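Local coordinates for transcriptional regulatory protein RcsB (Escherichia coli, PDB 5I4C), which acts as the response regulator of the Rcs phosphorelay, binding regulatory DNA to control capsule synthesis, biofilm formation and cell division genes, here represented by its receiver domain, at residues 3-8 / 49-54; 8-13 / 54-59; 82-87 / 105-110. One frame throughout, in Å; residues are numbered along the deposited sequence. Where two conformers were deposited one is given.

Contact 1. Residues 3-8 / 49-54; sequences NMNVII and DAHVLI
Asn5 and His51 meet where two neighbouring parallel strands of the CheY-like receiver domain begin to pair, and they show how side chains can take over where a regular ladder starts. The imidazole of His51 accepts the backbone N-H of Asn5 on ND1 at 3.0 Å. The bond is nearly straight at hydrogen, yet the donor lies 40° out of the ring plane, so the ring is held obliquely while Met4 CA sits at its edge. In return, the carbonyl O of Asn5 takes two donors, His51 N at 2.7 Å and, at greater length, Val52 N. The Asn5 amide lies almost parallel to the imidazole, 5° between their planes. With CG swung beside its own backbone N (chi1 -70°), its ND2 reaches Asp49 O, which stays in the amide plane but receives the proton from above its carbonyl plane.

Further along, the ladder is regular: Ile7 N gives to Val52 O and Ile7 O accepts from Ile54 N. Ile7 turns to the face it shares with Leu53, and its two branches part there. CG1 carries CD1 onto Ala50 CB at 3.6 Å, whereas CG2 touches Leu53 CD1 at 3.8 Å. Leu45 and Leu48 cover this side as well. On the other face Val6 CG1 runs alongside the Val52 side chain, the two projecting together from the sheet, and the Ile54 CD1 methyl reaches across to Val6 CG2. Helix 112-124 packs over Met4, Val52 and Ile54, while helix 13-23 covers Val6 and Ile8. The extended Met4 chain bends only at its last torsion, and its sulfur SD rests against Val52 CG2 at 3.8 Å.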
ATOM      1  N   ASN A   3       3.558   3.483  26.639  1.00 56.44           N
ATOM      2  CA  ASN A   3       2.916   4.126  25.503  1.00 53.51           C
ATOM      3  C   ASN A   3       3.906   4.752  24.511  1.00 47.02           C
ATOM      4  O   ASN A   3       4.818   5.476  24.894  1.00 47.21           O
ATOM      5  CB  ASN A   3       1.945   5.191  25.967  1.00 57.08           C
ATOM      6  CG  ASN A   3       0.767   5.267  25.070  1.00 58.84           C
ATOM      7  OD1 ASN A   3      -0.263   4.629  25.331  1.00 65.56           O
ATOM      8  ND2 ASN A   3       0.927   5.945  23.958  1.00 56.25           N
ATOM      9  N   MET A   4       3.712   4.481  23.230  1.00 41.62           N
ATOM     10  CA  MET A   4       4.561   5.046  22.213  1.00 37.91           C
ATOM     11  C   MET A   4       3.738   5.815  21.169  1.00 35.86           C
ATOM     12  O   MET A   4       2.849   5.258  20.526  1.00 34.40           O
ATOM     13  CB  MET A   4       5.363   3.930  21.594  1.00 36.91           C
ATOM     14  CG  MET A   4       6.408   4.378  20.593  1.00 37.47           C
ATOM     15  SD  MET A   4       7.259   2.903  19.957  1.00 43.83           S
ATOM     16  CE  MET A   4       8.371   2.471  21.290  1.00 42.38           C
ATOM     17  N   ASN A   5       4.068   7.102  20.979  1.00 33.54           N
ATOM     18  CA  ASN A   5       3.394   7.932  19.998  1.00 32.80           C
ATOM     19  C   ASN A   5       4.247   7.941  18.779  1.00 29.71           C
ATOM     20  O   ASN A   5       5.481   8.218  18.879  1.00 28.48           O
ATOM     21  CB  ASN A   5       3.220   9.337  20.484  1.00 35.32           C
ATOM     22  CG  ASN A   5       2.227   9.435  21.601  1.00 38.20           C
ATOM     23  OD1 ASN A   5       1.327   8.592  21.736  1.00 37.96           O
ATOM     24  ND2 ASN A   5       2.394  10.450  22.428  1.00 39.34           N
ATOM     25  N   VAL A   6       3.624   7.629  17.649  1.00 27.94           N
ATOM     26  CA  VAL A   6       4.343   7.510  16.362  1.00 25.93           C
ATOM     27  C   VAL A   6       3.713   8.393  15.313  1.00 24.29           C
ATOM     28  O   VAL A   6       2.515   8.655  15.326  1.00 25.59           O
ATOM     29  CB  VAL A   6       4.498   6.011  15.899  1.00 27.22           C
ATOM     30  CG1 VAL A   6       4.925   5.064  17.053  1.00 27.95           C
ATOM     31  CG2 VAL A   6       3.230   5.460  15.285  1.00 29.27           C
ATOM     32  N   ILE A   7       4.546   8.898  14.394  1.00 24.39           N
ATOM     33  CA  ILE A   7       4.090   9.614  13.196  1.00 25.38           C
ATOM     34  C   ILE A   7       4.433   8.710  12.037  1.00 26.08           C
ATOM     35  O   ILE A   7       5.499   8.069  12.060  1.00 24.62           O
ATOM     36  CB  ILE A   7       4.852  10.953  13.050  1.00 26.62           C
ATOM     37  CG1 ILE A   7       4.485  11.887  14.184  1.00 29.66           C
ATOM     38  CG2 ILE A   7       4.605  11.581  11.717  1.00 27.73           C
ATOM     39  CD1 ILE A   7       5.209  13.194  14.096  1.00 31.82           C
ATOM     40  N   ILE A   8       3.579   8.662  11.040  1.00 25.62           N
ATOM     41  CA  ILE A   8       3.848   7.839   9.891  1.00 27.50           C
ATOM     42  C   ILE A   8       3.874   8.738   8.673  1.00 26.61           C
ATOM     43  O   ILE A   8       2.997   9.622   8.517  1.00 25.23           O
ATOM     44  CB  ILE A   8       2.865   6.655   9.772  1.00 30.30           C
ATOM     45  CG1 ILE A   8       1.420   7.086   9.604  1.00 36.91           C
ATOM     46  CG2 ILE A   8       2.866   5.810  11.044  1.00 30.79           C
ATOM     47  CD1 ILE A   8       0.440   5.890   9.441  1.00 40.25           C
ATOM     48  N   ASP A  49       3.491  15.147  20.223  0.50 35.94           N
ATOM     49  CA  ASP A  49       4.469  14.671  21.203  0.50 35.42           C
ATOM     50  C   ASP A  49       4.954  13.249  20.767  0.50 33.68           C
ATOM     51  O   ASP A  49       4.808  12.278  21.497  0.50 34.42           O
ATOM     52  CB  ASP A  49       3.843  14.747  22.610  0.50 37.01           C
ATOM     53  CG  ASP A  49       3.765  16.210  23.173  0.50 38.37           C
ATOM     54  OD1 ASP A  49       4.103  17.209  22.474  0.50 38.63           O
ATOM     55  OD2 ASP A  49       3.387  16.349  24.350  0.50 39.43           O
ATOM     56  N   ALA A  50       5.554  13.181  19.573  1.00 31.69           N
ATOM     57  CA  ALA A  50       5.945  11.957  18.900  1.00 32.60           C
ATOM     58  C   ALA A  50       7.209  11.360  19.509  1.00 31.86           C
ATOM     59  O   ALA A  50       8.141  12.098  19.833  1.00 31.40           O
ATOM     60  CB  ALA A  50       6.218  12.246  17.425  1.00 32.32           C
ATOM     61  N   HIS A  51       7.255  10.046  19.619  1.00 30.43           N
ATOM     62  CA  HIS A  51       8.467   9.321  20.055  1.00 31.73           C
ATOM     63  C   HIS A  51       9.295   8.745  18.902  1.00 28.68           C
ATOM     64  O   HIS A  51      10.521   8.669  18.944  1.00 28.41           O
ATOM     65  CB  HIS A  51       8.075   8.233  21.065  1.00 35.89           C
ATOM     66  CG  HIS A  51       7.352   8.774  22.240  1.00 40.29           C
ATOM     67  ND1 HIS A  51       6.260   8.166  22.781  1.00 42.47           N
ATOM     68  CD2 HIS A  51       7.539   9.916  22.955  1.00 46.75           C
ATOM     69  CE1 HIS A  51       5.809   8.883  23.796  1.00 47.69           C
ATOM     70  NE2 HIS A  51       6.549   9.970  23.906  1.00 48.12           N
ATOM     71  N   VAL A  52       8.611   8.349  17.843  1.00 26.55           N
ATOM     72  CA  VAL A  52       9.187   7.636  16.740  1.00 26.74           C
ATOM     73  C   VAL A  52       8.572   8.209  15.467  1.00 24.46           C
ATOM     74  O   VAL A  52       7.363   8.412  15.403  1.00 23.87           O
ATOM     75  CB  VAL A  52       8.815   6.118  16.784  1.00 27.46           C
ATOM     76  CG1 VAL A  52       9.551   5.345  15.679  1.00 27.80           C
ATOM     77  CG2 VAL A  52       9.272   5.555  18.074  1.00 28.77           C
ATOM     78  N   LEU A  53       9.422   8.470  14.526  1.00 22.58           N
ATOM     79  CA  LEU A  53       9.002   8.745  13.163  1.00 23.23           C
ATOM     80  C   LEU A  53       9.227   7.526  12.279  1.00 23.00           C
ATOM     81  O   LEU A  53      10.361   7.039  12.202  1.00 25.89           O
ATOM     82  CB  LEU A  53       9.783   9.904  12.618  1.00 23.25           C
ATOM     83  CG  LEU A  53       9.505  10.151  11.129  1.00 23.10           C
ATOM     84  CD1 LEU A  53       8.087  10.519  10.732  1.00 22.88           C
ATOM     85  CD2 LEU A  53      10.494  11.126  10.643  1.00 23.07           C
ATOM     86  N   ILE A  54       8.162   7.081  11.611  1.00 22.29           N
ATOM     87  CA  ILE A  54       8.199   5.989  10.649  1.00 22.68           C
ATOM     88  C   ILE A  54       8.030   6.593   9.251  1.00 24.17           C
ATOM     89  O   ILE A  54       6.950   7.067   8.907  1.00 24.34           O
ATOM     90  CB  ILE A  54       7.117   4.957  10.947  1.00 22.77           C
ATOM     91  CG1 ILE A  54       7.245   4.485  12.387  1.00 24.59           C
ATOM     92  CG2 ILE A  54       7.202   3.790   9.978  1.00 24.47           C
ATOM     93  CD1 ILE A  54       6.046   3.719  12.891  1.00 25.96           C
TER

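Contact 2. Residues 8-13 / 54-59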
ATOM      1  N   ILE A   8       3.579   8.662  11.040  1.00 25.62           N
ATOM      2  CA  ILE A   8       3.848   7.839   9.891  1.00 27.50           C
ATOM      3  C   ILE A   8       3.874   8.738   8.673  1.00 26.61           C
ATOM      4  O   ILE A   8       2.997   9.622   8.517  1.00 25.23           O
ATOM      5  CB  ILE A   8       2.865   6.655   9.772  1.00 30.30           C
ATOM      6  CG1 ILE A   8       1.420   7.086   9.604  1.00 36.91           C
ATOM      7  CG2 ILE A   8       2.866   5.810  11.044  1.00 30.79           C
ATOM      8  CD1 ILE A   8       0.440   5.890   9.441  1.00 40.25           C
ATOM      9  N   ALA A   9       4.873   8.547   7.817  1.00 24.60           N
ATOM     10  CA  ALA A   9       5.027   9.425   6.680  1.00 25.64           C
ATOM     11  C   ALA A   9       5.372   8.644   5.427  1.00 25.81           C
ATOM     12  O   ALA A   9       6.317   7.833   5.410  1.00 24.92           O
ATOM     13  CB  ALA A   9       6.076  10.486   6.966  1.00 27.14           C
ATOM     14  N   ASP A  10       4.519   8.804   4.417  1.00 25.79           N
ATOM     15  CA  ASP A  10       4.693   8.130   3.115  1.00 28.36           C
ATOM     16  C   ASP A  10       3.832   8.839   2.117  1.00 27.56           C
ATOM     17  O   ASP A  10       2.724   9.257   2.464  1.00 26.35           O
ATOM     18  CB  ASP A  10       4.278   6.677   3.166  1.00 30.02           C
ATOM     19  CG  ASP A  10       4.823   5.868   1.942  1.00 36.72           C
ATOM     20  OD1 ASP A  10       5.916   5.334   1.992  1.00 45.87           O
ATOM     21  OD2 ASP A  10       4.185   5.755   0.927  1.00 39.74           O
ATOM     22  N   ASP A  11       4.275   8.932   0.887  1.00 29.37           N
ATOM     23  CA  ASP A  11       3.415   9.660  -0.078  1.00 32.74           C
ATOM     24  C   ASP A  11       2.368   8.761  -0.731  1.00 32.49           C
ATOM     25  O   ASP A  11       1.763   9.182  -1.681  1.00 34.57           O
ATOM     26  CB  ASP A  11       4.236  10.470  -1.093  1.00 36.26           C
ATOM     27  CG  ASP A  11       5.095   9.611  -1.969  1.00 41.44           C
ATOM     28  OD1 ASP A  11       5.535   8.540  -1.470  1.00 42.64           O
ATOM     29  OD2 ASP A  11       5.344  10.034  -3.130  1.00 45.31           O
ATOM     30  N   HIS A  12       2.169   7.528  -0.231  1.00 30.26           N
ATOM     31  CA  HIS A  12       1.156   6.637  -0.774  1.00 31.63           C
ATOM     32  C   HIS A  12       0.075   6.425   0.273  1.00 27.30           C
ATOM     33  O   HIS A  12       0.364   5.837   1.308  1.00 25.46           O
ATOM     34  CB  HIS A  12       1.790   5.307  -1.171  1.00 35.55           C
ATOM     35  CG  HIS A  12       2.483   5.348  -2.483  1.00 41.60           C
ATOM     36  ND1 HIS A  12       3.849   5.320  -2.588  1.00 51.31           N
ATOM     37  CD2 HIS A  12       2.014   5.504  -3.727  1.00 48.38           C
ATOM     38  CE1 HIS A  12       4.187   5.373  -3.860  1.00 51.15           C
ATOM     39  NE2 HIS A  12       3.085   5.509  -4.569  1.00 52.50           N
ATOM     40  N   PRO A  13      -1.152   6.929   0.034  1.00 25.83           N
ATOM     41  CA  PRO A  13      -2.189   6.831   1.045  1.00 26.54           C
ATOM     42  C   PRO A  13      -2.449   5.384   1.449  1.00 26.79           C
ATOM     43  O   PRO A  13      -2.657   5.124   2.602  1.00 26.61           O
ATOM     44  CB  PRO A  13      -3.401   7.456   0.369  1.00 27.78           C
ATOM     45  CG  PRO A  13      -2.795   8.473  -0.498  1.00 28.47           C
ATOM     46  CD  PRO A  13      -1.525   7.871  -1.020  1.00 27.57           C
ATOM     47  N   ILE A  54       8.162   7.081  11.611  1.00 22.29           N
ATOM     48  CA  ILE A  54       8.199   5.989  10.649  1.00 22.68           C
ATOM     49  C   ILE A  54       8.030   6.593   9.251  1.00 24.17           C
ATOM     50  O   ILE A  54       6.950   7.067   8.907  1.00 24.34           O
ATOM     51  CB  ILE A  54       7.117   4.957  10.947  1.00 22.77           C
ATOM     52  CG1 ILE A  54       7.245   4.485  12.387  1.00 24.59           C
ATOM     53  CG2 ILE A  54       7.202   3.790   9.978  1.00 24.47           C
ATOM     54  CD1 ILE A  54       6.046   3.719  12.891  1.00 25.96           C
ATOM     55  N   THR A  55       9.079   6.559   8.468  1.00 23.31           N
ATOM     56  CA  THR A  55       9.096   7.368   7.293  1.00 25.31           C
ATOM     57  C   THR A  55       9.713   6.691   6.049  1.00 25.13           C
ATOM     58  O   THR A  55      10.725   5.984   6.113  1.00 25.13           O
ATOM     59  CB  THR A  55       9.807   8.743   7.536  1.00 25.94           C
ATOM     60  OG1 THR A  55       9.600   9.607   6.395  1.00 28.36           O
ATOM     61  CG2 THR A  55      11.372   8.578   7.696  1.00 27.51           C
ATOM     62  N   ASP A  56       9.063   6.908   4.919  1.00 24.83           N
ATOM     63  CA  ASP A  56       9.637   6.648   3.601  1.00 28.47           C
ATOM     64  C   ASP A  56      10.755   7.695   3.302  1.00 28.69           C
ATOM     65  O   ASP A  56      10.736   8.791   3.858  1.00 27.16           O
ATOM     66  CB  ASP A  56       8.553   6.795   2.552  1.00 31.03           C
ATOM     67  CG  ASP A  56       8.979   6.260   1.211  1.00 35.93           C
ATOM     68  OD1 ASP A  56       9.245   5.053   1.074  1.00 45.26           O
ATOM     69  OD2 ASP A  56       9.053   7.052   0.300  1.00 40.18           O
ATOM     70  N   LEU A  57      11.725   7.342   2.483  1.00 30.46           N
ATOM     71  CA  LEU A  57      12.774   8.283   2.095  1.00 31.28           C
ATOM     72  C   LEU A  57      12.569   8.991   0.750  1.00 32.70           C
ATOM     73  O   LEU A  57      13.437   9.759   0.359  1.00 30.18           O
ATOM     74  CB  LEU A  57      14.080   7.549   2.069  1.00 36.06           C
ATOM     75  CG  LEU A  57      14.618   7.037   3.424  1.00 37.28           C
ATOM     76  CD1 LEU A  57      15.938   6.345   3.180  1.00 39.31           C
ATOM     77  CD2 LEU A  57      14.788   8.172   4.422  1.00 38.08           C
ATOM     78  N   SER A  58      11.437   8.765   0.076  1.00 32.45           N
ATOM     79  CA  SER A  58      11.180   9.319  -1.241  1.00 36.62           C
ATOM     80  C   SER A  58       9.952  10.228  -1.420  1.00 39.16           C
ATOM     81  O   SER A  58       9.427  10.340  -2.536  1.00 44.86           O
ATOM     82  CB  SER A  58      11.030   8.139  -2.238  1.00 39.33           C
ATOM     83  OG  SER A  58      12.349   7.762  -2.603  1.00 44.11           O
ATOM     84  N   MET A  59       9.546  10.933  -0.407  1.00 35.77           N
ATOM     85  CA  MET A  59       8.337  11.754  -0.475  1.00 34.68           C
ATOM     86  C   MET A  59       8.626  13.091  -1.030  1.00 33.89           C
ATOM     87  O   MET A  59       9.747  13.571  -0.894  1.00 29.30           O
ATOM     88  CB  MET A  59       7.854  12.021   0.918  1.00 36.07           C
ATOM     89  CG  MET A  59       7.363  10.799   1.663  1.00 40.56           C
ATOM     90  SD  MET A  59       6.713  11.337   3.257  1.00 41.85           S
ATOM     91  CE  MET A  59       8.179  12.179   3.921  1.00 35.64           C
TER
HETATM   92  O   HOH W   1       7.849   6.928  -1.794  1.00 52.07           O
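The carboxylates of Asp10 and Asp56 meet at a slant across the C-terminal ends of two parallel strands, their planes 62° apart. In both, CG lies anti to the backbone N (chi1 -164° in Asp10, -168° in Asp56), which brings Asp10 OD1 over the Asp56 CB methylene at 3.1 Å and within 3.5 Å of Asp56 OD1, one acceptor against another. Lys109 NZ forms salt bridges with both oxygens and so spans the pair. The other oxygens close Asx turns: Asp10 OD2 accepts from His12 N, just before helix 13-23, and Asp56 OD2 from Ser58 N, which comes from above the carboxylate plane. Asp11 stands farther off; a water bonds to its OD1 and lies implausibly close to Asp56 OD2, so that bridge is doubtful.

Ahead of the acids in the chain, Ala9 continues the ladder, its N bonded to Ile54 O at 2.8 Å and its O to Asp56 N. Met59 lays SD against the Ala9-Asp10 peptide, 3.9 Å from Ala9 CB and 3.5 Å from Asp10 N, with CG alongside Asp11. Thr55 and Ala9 share a face, OG1 near Ala9 CB while it bonds to Asp56 O.

Asp56 is the predicted phosphorylation site, unmodified here. Three acids gathered at strand ends form the acidic pocket in which receiver domains typically bind magnesium; with no metal ion modelled here, the lysine probably offsets the crowding of negative groups.

Contact 3. Residues 82-87 / 105-110; sequences SIIVLT and GIVLKQ
Thr87 O accepts the backbone N-H of Lys109 at 2.9 Å, in a bond almost straight at hydrogen that carries the strand pairing just past the end of strand 105-108. Lys109 CB also settles near this oxygen, and the largely extended side chain, bent at chi3 (-72°), leads away to salt bridges with Asp10 and Asp56.

Before it the parallel ladder alternates: Val107 N gives to Val85 O at 2.9 Å and Thr87 N to Val107 O. Gly105 O receives Val85 N from above its carbonyl plane, and Gly105 CA lies 4.1 Å from Ile84 CG1. On that face Ile84 CG2 meets Val107 CG2 at 3.8 Å, beneath helix 112-124. On the other, Ile106 packs against helix 92-99.

Thr87 sets OG1 anti to its backbone N (chi1 -169°), bonded to Asn89 O, which leaves CG2 in contact with both Leu108 CD2 at 3.6 Å and Ile106 CG2 at 3.7 Å.

Strand 82-87, helix 92-99 and strand 105-108 make a beta-alpha-beta unit. A threonine ending its first strand and a lysine following its second are hallmarks of the receiver-domain active site.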
ATOM      1  N   SER A  82      13.225   9.104  17.412  1.00 28.67           N
ATOM      2  CA  SER A  82      13.731   7.828  16.892  1.00 27.99           C
ATOM      3  C   SER A  82      13.160   7.716  15.531  1.00 26.73           C
ATOM      4  O   SER A  82      12.074   8.199  15.269  1.00 26.13           O
ATOM      5  CB  SER A  82      13.299   6.677  17.749  1.00 28.34           C
ATOM      6  OG  SER A  82      13.818   6.784  19.047  1.00 29.22           O
ATOM      7  N   ILE A  83      13.901   7.128  14.635  1.00 25.83           N
ATOM      8  CA  ILE A  83      13.466   7.050  13.264  1.00 25.17           C
ATOM      9  C   ILE A  83      13.535   5.619  12.754  1.00 24.99           C
ATOM     10  O   ILE A  83      14.562   4.944  12.936  1.00 26.56           O
ATOM     11  CB  ILE A  83      14.350   7.888  12.382  1.00 26.50           C
ATOM     12  CG1 ILE A  83      14.283   9.329  12.793  1.00 26.54           C
ATOM     13  CG2 ILE A  83      13.939   7.742  10.915  1.00 25.86           C
ATOM     14  CD1 ILE A  83      15.392  10.101  12.115  1.00 28.32           C
ATOM     15  N   ILE A  84      12.414   5.158  12.238  1.00 23.40           N
ATOM     16  CA  ILE A  84      12.325   3.967  11.427  1.00 24.08           C
ATOM     17  C   ILE A  84      12.098   4.349   9.986  1.00 24.69           C
ATOM     18  O   ILE A  84      11.084   5.006   9.651  1.00 25.20           O
ATOM     19  CB  ILE A  84      11.230   3.018  11.877  1.00 24.94           C
ATOM     20  CG1 ILE A  84      11.526   2.527  13.299  1.00 26.82           C
ATOM     21  CG2 ILE A  84      11.132   1.805  10.930  1.00 25.42           C
ATOM     22  CD1 ILE A  84      10.377   1.738  13.915  1.00 29.19           C
ATOM     23  N   VAL A  85      13.035   3.908   9.139  1.00 24.16           N
ATOM     24  CA  VAL A  85      12.937   4.077   7.698  1.00 26.13           C
ATOM     25  C   VAL A  85      12.173   2.904   7.060  1.00 26.14           C
ATOM     26  O   VAL A  85      12.481   1.782   7.346  1.00 26.93           O
ATOM     27  CB  VAL A  85      14.321   4.273   7.070  1.00 28.27           C
ATOM     28  CG1 VAL A  85      14.305   4.182   5.551  1.00 30.91           C
ATOM     29  CG2 VAL A  85      14.815   5.665   7.474  1.00 28.98           C
ATOM     30  N   LEU A  86      11.231   3.225   6.179  1.00 24.33           N
ATOM     31  CA  LEU A  86      10.519   2.281   5.322  1.00 26.75           C
ATOM     32  C   LEU A  86      11.214   2.230   3.978  1.00 28.13           C
ATOM     33  O   LEU A  86      11.389   3.280   3.340  1.00 27.61           O
ATOM     34  CB  LEU A  86       9.070   2.779   5.066  1.00 28.69           C
ATOM     35  CG  LEU A  86       8.166   2.926   6.290  1.00 28.83           C
ATOM     36  CD1 LEU A  86       6.812   3.555   5.912  1.00 30.07           C
ATOM     37  CD2 LEU A  86       8.014   1.551   6.945  1.00 30.58           C
ATOM     38  N   THR A  87      11.640   1.053   3.557  1.00 28.10           N
ATOM     39  CA  THR A  87      12.418   0.978   2.371  1.00 31.99           C
ATOM     40  C   THR A  87      11.785   0.061   1.331  1.00 33.22           C
ATOM     41  O   THR A  87      11.183  -0.964   1.632  1.00 30.80           O
ATOM     42  CB  THR A  87      13.884   0.632   2.699  1.00 33.56           C
ATOM     43  OG1 THR A  87      14.612   0.823   1.509  1.00 39.87           O
ATOM     44  CG2 THR A  87      14.048  -0.740   3.198  1.00 33.09           C
ATOM     45  N   GLY A 105      15.792   2.043  13.036  1.00 25.12           N
ATOM     46  CA  GLY A 105      15.185   0.904  12.417  1.00 24.85           C
ATOM     47  C   GLY A 105      15.050   1.082  10.968  1.00 24.92           C
ATOM     48  O   GLY A 105      15.016   2.246  10.472  1.00 25.45           O
ATOM     49  N   ILE A 106      15.050  -0.063  10.282  1.00 25.47           N
ATOM     50  CA  ILE A 106      14.770  -0.137   8.859  1.00 25.39           C
ATOM     51  C   ILE A 106      13.800  -1.278   8.657  1.00 24.92           C
ATOM     52  O   ILE A 106      14.020  -2.355   9.141  1.00 25.23           O
ATOM     53  CB  ILE A 106      16.044  -0.372   7.967  1.00 27.96           C
ATOM     54  CG1 ILE A 106      16.991   0.806   8.082  1.00 31.13           C
ATOM     55  CG2 ILE A 106      15.597  -0.527   6.520  1.00 27.37           C
ATOM     56  CD1 ILE A 106      18.361   0.530   7.540  1.00 34.92           C
ATOM     57  N   VAL A 107      12.716  -1.027   7.956  1.00 25.61           N
ATOM     58  CA  VAL A 107      11.673  -2.049   7.689  1.00 25.79           C
ATOM     59  C   VAL A 107      11.363  -2.040   6.225  1.00 26.09           C
ATOM     60  O   VAL A 107      11.161  -0.964   5.674  1.00 25.46           O
ATOM     61  CB  VAL A 107      10.397  -1.662   8.466  1.00 27.55           C
ATOM     62  CG1 VAL A 107       9.152  -2.474   8.026  1.00 27.72           C
ATOM     63  CG2 VAL A 107      10.681  -1.865   9.950  1.00 28.24           C
ATOM     64  N   LEU A 108      11.233  -3.206   5.620  1.00 25.94           N
ATOM     65  CA  LEU A 108      10.795  -3.256   4.241  1.00 27.46           C
ATOM     66  C   LEU A 108       9.355  -2.819   4.196  1.00 27.47           C
ATOM     67  O   LEU A 108       8.506  -3.390   4.869  1.00 26.88           O
ATOM     68  CB  LEU A 108      10.939  -4.623   3.627  1.00 28.84           C
ATOM     69  CG  LEU A 108      12.328  -5.184   3.645  1.00 31.02           C
ATOM     70  CD1 LEU A 108      12.345  -6.616   3.072  1.00 33.48           C
ATOM     71  CD2 LEU A 108      13.188  -4.246   2.836  1.00 32.26           C
ATOM     72  N   LYS A 109       9.098  -1.783   3.406  1.00 27.92           N
ATOM     73  CA  LYS A 109       7.789  -1.158   3.379  1.00 27.59           C
ATOM     74  C   LYS A 109       6.698  -2.186   3.122  1.00 26.46           C
ATOM     75  O   LYS A 109       5.631  -2.180   3.746  1.00 27.79           O
ATOM     76  CB  LYS A 109       7.776  -0.089   2.270  1.00 27.74           C
ATOM     77  CG  LYS A 109       6.519   0.746   2.280  1.00 29.47           C
ATOM     78  CD  LYS A 109       6.303   1.573   1.017  1.00 30.92           C
ATOM     79  CE  LYS A 109       7.263   2.679   1.000  1.00 31.88           C
ATOM     80  NZ  LYS A 109       6.801   3.762   0.130  1.00 34.32           N
ATOM     81  N   GLN A 110       6.904  -3.058   2.167  1.00 26.31           N
ATOM     82  CA  GLN A 110       5.805  -3.990   1.838  1.00 27.83           C
ATOM     83  C   GLN A 110       5.452  -4.968   2.971  1.00 28.91           C
ATOM     84  O   GLN A 110       4.405  -5.548   2.954  1.00 31.12           O
ATOM     85  CB  GLN A 110       6.080  -4.719   0.549  1.00 28.40           C
ATOM     86  CG  GLN A 110       6.197  -3.767  -0.649  1.00 28.68           C
ATOM     87  CD  GLN A 110       4.903  -3.001  -0.907  1.00 28.66           C
ATOM     88  OE1 GLN A 110       3.823  -3.585  -0.854  1.00 25.86           O
ATOM     89  NE2 GLN A 110       5.023  -1.656  -1.190  1.00 29.18           N
TER

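Overall arrangement
All three contacts belong to one parallel five-stranded sheet, and their chemistry changes along it. Contacts 1 and 2 follow the same two strands, 4-9 and 52-56, sharing Ile8 and Ile54: the first runs from a partly exposed polar start into the apolar core, the second from that core into the acidic pocket. Contacts 2 and 3 are buried, whereas contact 1 is partly open; contact 3 is chiefly aliphatic and lies at the sheet's edge within this chain. Strand 52-56 also pairs with strand 82-87, through backbone bonds of Leu53 and Thr55. Asp10 OD1 and Lys109 NZ, 2.6 Å apart, tie contacts 2 and 3 by charge, and both touch the second subunit.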